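Local coordinates for major capsid protein (PDB 4P25) that forms the norovirus capsid and, through its protruding P domain, binds histo-blood group antigens such as Lewis Y, at residues 78-83 with 143-148. Sequence-based numbering, arbitrary orientation.
Sequences KGLNLT and IEFTSD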
ATOM      1  N   LYS A  78      26.073   6.126 -13.190  1.00 23.52           N
ATOM      2  CA  LYS A  78      25.562   6.399 -11.847  1.00 18.10           C
ATOM      3  C   LYS A  78      25.227   5.173 -11.005  1.00 15.35           C
ATOM      4  O   LYS A  78      25.087   4.060 -11.511  1.00 17.56           O
ATOM      5  CB  LYS A  78      24.318   7.275 -11.942  1.00 21.64           C
ATOM      6  CG  LYS A  78      24.555   8.615 -12.602  1.00 24.06           C
ATOM      7  CD  LYS A  78      25.609   9.379 -11.832  1.00 33.15           C
ATOM      8  CE  LYS A  78      25.512  10.863 -12.086  1.00 42.03           C
ATOM      9  NZ  LYS A  78      25.965  11.224 -13.449  1.00 44.64           N
ATOM     10  N   GLY A  79      25.086   5.403  -9.702  1.00 10.96           N
ATOM     11  CA  GLY A  79      24.612   4.384  -8.785  1.00 15.27           C
ATOM     12  C   GLY A  79      23.831   5.034  -7.660  1.00 14.53           C
ATOM     13  O   GLY A  79      23.768   6.263  -7.579  1.00 15.01           O
ATOM     14  N   LEU A  80      23.223   4.219  -6.803  1.00 13.47           N
ATOM     15  CA  LEU A  80      22.555   4.721  -5.603  1.00 11.17           C
ATOM     16  C   LEU A  80      23.243   4.210  -4.351  1.00 10.07           C
ATOM     17  O   LEU A  80      23.480   3.005  -4.213  1.00  9.86           O
ATOM     18  CB  LEU A  80      21.092   4.262  -5.550  1.00 16.78           C
ATOM     19  CG  LEU A  80      20.019   4.896  -6.425  1.00 15.65           C
ATOM     20  CD1 LEU A  80      18.658   4.349  -5.998  1.00 13.54           C
ATOM     21  CD2 LEU A  80      20.041   6.416  -6.325  1.00 12.43           C
ATOM     22  N   ASN A  81      23.567   5.127  -3.442  1.00 11.00           N
ATOM     23  CA  ASN A  81      23.958   4.753  -2.096  1.00 11.72           C
ATOM     24  C   ASN A  81      22.678   4.680  -1.289  1.00  9.62           C
ATOM     25  O   ASN A  81      22.044   5.700  -1.014  1.00 10.67           O
ATOM     26  CB  ASN A  81      24.922   5.772  -1.488  1.00 14.69           C
ATOM     27  CG  ASN A  81      26.337   5.646  -2.030  1.00 23.34           C
ATOM     28  OD1 ASN A  81      26.972   6.643  -2.371  1.00 28.88           O
ATOM     29  ND2 ASN A  81      26.836   4.418  -2.106  1.00 24.79           N
ATOM     30  N   LEU A  82      22.287   3.466  -0.931  1.00  8.03           N
ATOM     31  CA  LEU A  82      20.954   3.222  -0.380  1.00  7.51           C
ATOM     32  C   LEU A  82      20.745   3.796   1.019  1.00  8.74           C
ATOM     33  O   LEU A  82      21.669   3.849   1.827  1.00  9.22           O
ATOM     34  CB  LEU A  82      20.653   1.722  -0.369  1.00  9.02           C
ATOM     35  CG  LEU A  82      20.671   1.011  -1.727  1.00 10.76           C
ATOM     36  CD1 LEU A  82      20.422  -0.490  -1.574  1.00 13.00           C
ATOM     37  CD2 LEU A  82      19.660   1.647  -2.683  1.00 10.17           C
ATOM     38  N   THR A  83      19.519   4.245   1.283  1.00  9.69           N
ATOM     39  CA  THR A  83      19.076   4.548   2.637  1.00  8.35           C
ATOM     40  C   THR A  83      17.807   3.751   2.913  1.00  7.58           C
ATOM     41  O   THR A  83      17.275   3.102   2.013  1.00  8.99           O
ATOM     42  CB  THR A  83      18.759   6.049   2.823  1.00 12.92           C
ATOM     43  OG1 THR A  83      17.653   6.422   1.988  1.00 12.39           O
ATOM     44  CG2 THR A  83      19.975   6.908   2.477  1.00 12.45           C
ATOM     45  N   ILE A 143      23.673  -0.025  -5.300  1.00 10.49           N
ATOM     46  CA  ILE A 143      23.373  -0.642  -6.583  1.00 11.63           C
ATOM     47  C   ILE A 143      23.753   0.340  -7.673  1.00 12.39           C
ATOM     48  O   ILE A 143      23.935   1.531  -7.408  1.00 14.44           O
ATOM     49  CB  ILE A 143      21.876  -1.005  -6.723  1.00 11.14           C
ATOM     50  CG1 ILE A 143      21.003   0.253  -6.637  1.00 11.91           C
ATOM     51  CG2 ILE A 143      21.471  -2.053  -5.688  1.00 13.22           C
ATOM     52  CD1 ILE A 143      19.520  -0.018  -6.793  1.00 14.36           C
ATOM     53  N   GLU A 144      23.894  -0.150  -8.897  1.00 11.11           N
ATOM     54  CA  GLU A 144      24.130   0.740 -10.020  1.00 11.03           C
ATOM     55  C   GLU A 144      22.915   0.755 -10.937  1.00 11.18           C
ATOM     56  O   GLU A 144      22.065  -0.128 -10.863  1.00 12.73           O
ATOM     57  CB  GLU A 144      25.408   0.356 -10.770  1.00 12.40           C
ATOM     58  CG  GLU A 144      26.646   0.462  -9.873  1.00 14.64           C
ATOM     59  CD  GLU A 144      27.967   0.424 -10.630  1.00 19.07           C
ATOM     60  OE1 GLU A 144      27.955   0.367 -11.876  1.00 23.68           O
ATOM     61  OE2 GLU A 144      29.021   0.451  -9.960  1.00 29.22           O
ATOM     62  N   PHE A 145      22.821   1.784 -11.770  1.00 11.32           N
ATOM     63  CA  PHE A 145      21.716   1.888 -12.717  1.00 11.03           C
ATOM     64  C   PHE A 145      22.125   2.661 -13.959  1.00 11.38           C
ATOM     65  O   PHE A 145      23.133   3.377 -13.964  1.00 13.89           O
ATOM     66  CB  PHE A 145      20.481   2.554 -12.069  1.00 13.03           C
ATOM     67  CG  PHE A 145      20.686   4.006 -11.701  1.00 12.22           C
ATOM     68  CD1 PHE A 145      20.491   5.014 -12.636  1.00 10.84           C
ATOM     69  CD2 PHE A 145      21.059   4.363 -10.411  1.00 11.97           C
ATOM     70  CE1 PHE A 145      20.687   6.353 -12.299  1.00  9.94           C
ATOM     71  CE2 PHE A 145      21.250   5.695 -10.067  1.00 13.84           C
ATOM     72  CZ  PHE A 145      21.060   6.691 -11.013  1.00 13.02           C
ATOM     73  N   THR A 146      21.342   2.501 -15.014  1.00 12.17           N
ATOM     74  CA  THR A 146      21.397   3.408 -16.144  1.00 13.38           C
ATOM     75  C   THR A 146      20.031   4.075 -16.204  1.00  8.97           C
ATOM     76  O   THR A 146      19.048   3.527 -15.688  1.00 10.75           O
ATOM     77  CB  THR A 146      21.711   2.680 -17.474  1.00 14.00           C
ATOM     78  OG1 THR A 146      20.735   1.661 -17.718  1.00 14.76           O
ATOM     79  CG2 THR A 146      23.102   2.051 -17.431  1.00 15.52           C
ATOM     80  N   SER A 147      19.970   5.261 -16.796  1.00 12.49           N
ATOM     81  CA  SER A 147      18.715   5.993 -16.906  1.00 11.57           C
ATOM     82  C   SER A 147      18.744   6.912 -18.112  1.00 12.74           C
ATOM     83  O   SER A 147      19.776   7.500 -18.431  1.00 16.36           O
ATOM     84  CB  SER A 147      18.463   6.825 -15.646  1.00 11.49           C
ATOM     85  OG  SER A 147      17.255   7.563 -15.761  1.00 11.63           O
ATOM     86  N   ASP A 148      17.608   7.038 -18.783  1.00 12.26           N
ATOM     87  CA  ASP A 148      17.503   7.985 -19.884  1.00 14.24           C
ATOM     88  C   ASP A 148      17.220   9.389 -19.358  1.00 14.06           C
ATOM     89  O   ASP A 148      17.244  10.362 -20.110  1.00 18.29           O
ATOM     90  CB  ASP A 148      16.449   7.534 -20.897  1.00 15.20           C
ATOM     91  CG  ASP A 148      16.943   6.399 -21.771  1.00 20.57           C
ATOM     92  OD1 ASP A 148      18.176   6.302 -21.958  1.00 29.22           O
ATOM     93  OD2 ASP A 148      16.112   5.608 -22.266  1.00 28.34           O
TER
HETATM   94  O   HOH W   1      24.704   4.935 -15.291  1.00 24.12           O
HETATM   95  O   HOH W   2      26.699   2.743 -13.194  1.00 24.70           O
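Leu80 and Ile143 form a hydrogen-bonded antiparallel pair where strand 78-83 meets strand 142-144, an outermost strand, within this chain, of the six-stranded antiparallel barrel of the P2 part of the P domain. Two backbone bonds close the pair: Leu80 N reaches Ile143 O at 2.8 Å, and Ile143 N returns to Leu80 O at 3.2 Å. Next to it, Gly79 and Glu144 make a non-hydrogen-bonded pair, with their CA atoms 3.9 Å apart. A third bond, nearly straight (175°), runs from Phe145 N to Lys78 O, its donor tilted well out of the carbonyl plane.

Water completes the polar seam beyond these pairs. One molecule accepts from Lys78 N and donates to Phe145 O, bridging segments 78-83 and 143-148. A second donates to both Lys78 O and Glu144 OE1, so that Lys78 O takes a water as well as a peptide N-H.

Apolar contact gathers on the face carrying Leu80 and Ile143, where CB of the first lies 4.2 Å from CG1 of the second and Leu82 CD2 approaches the same CG1. Leu80 CG meets Phe145 CE2 obliquely at 3.9 Å, the two side chains crossing at about a right angle. Leu128 of strand 125-130 touches both, and with the Thr146-Asp129 backbone hydrogen bond this brings the two outermost strands together and closes the barrel. Strand 125-130 carries the glycan-pocket residues Arg127 and Asp129; the side chain of Phe145 is about 9 Å from a bound fucose. The Phe145 ring turns toward strand 78-83, against Lys78 and Gly79, because CG sits between the backbone N and the carbonyl carbon (chi1 66°). One ring face receives Lys78 C near its rim. On that same face Lys78 CB sits almost directly over Phe145 CZ, 3.4 Å away.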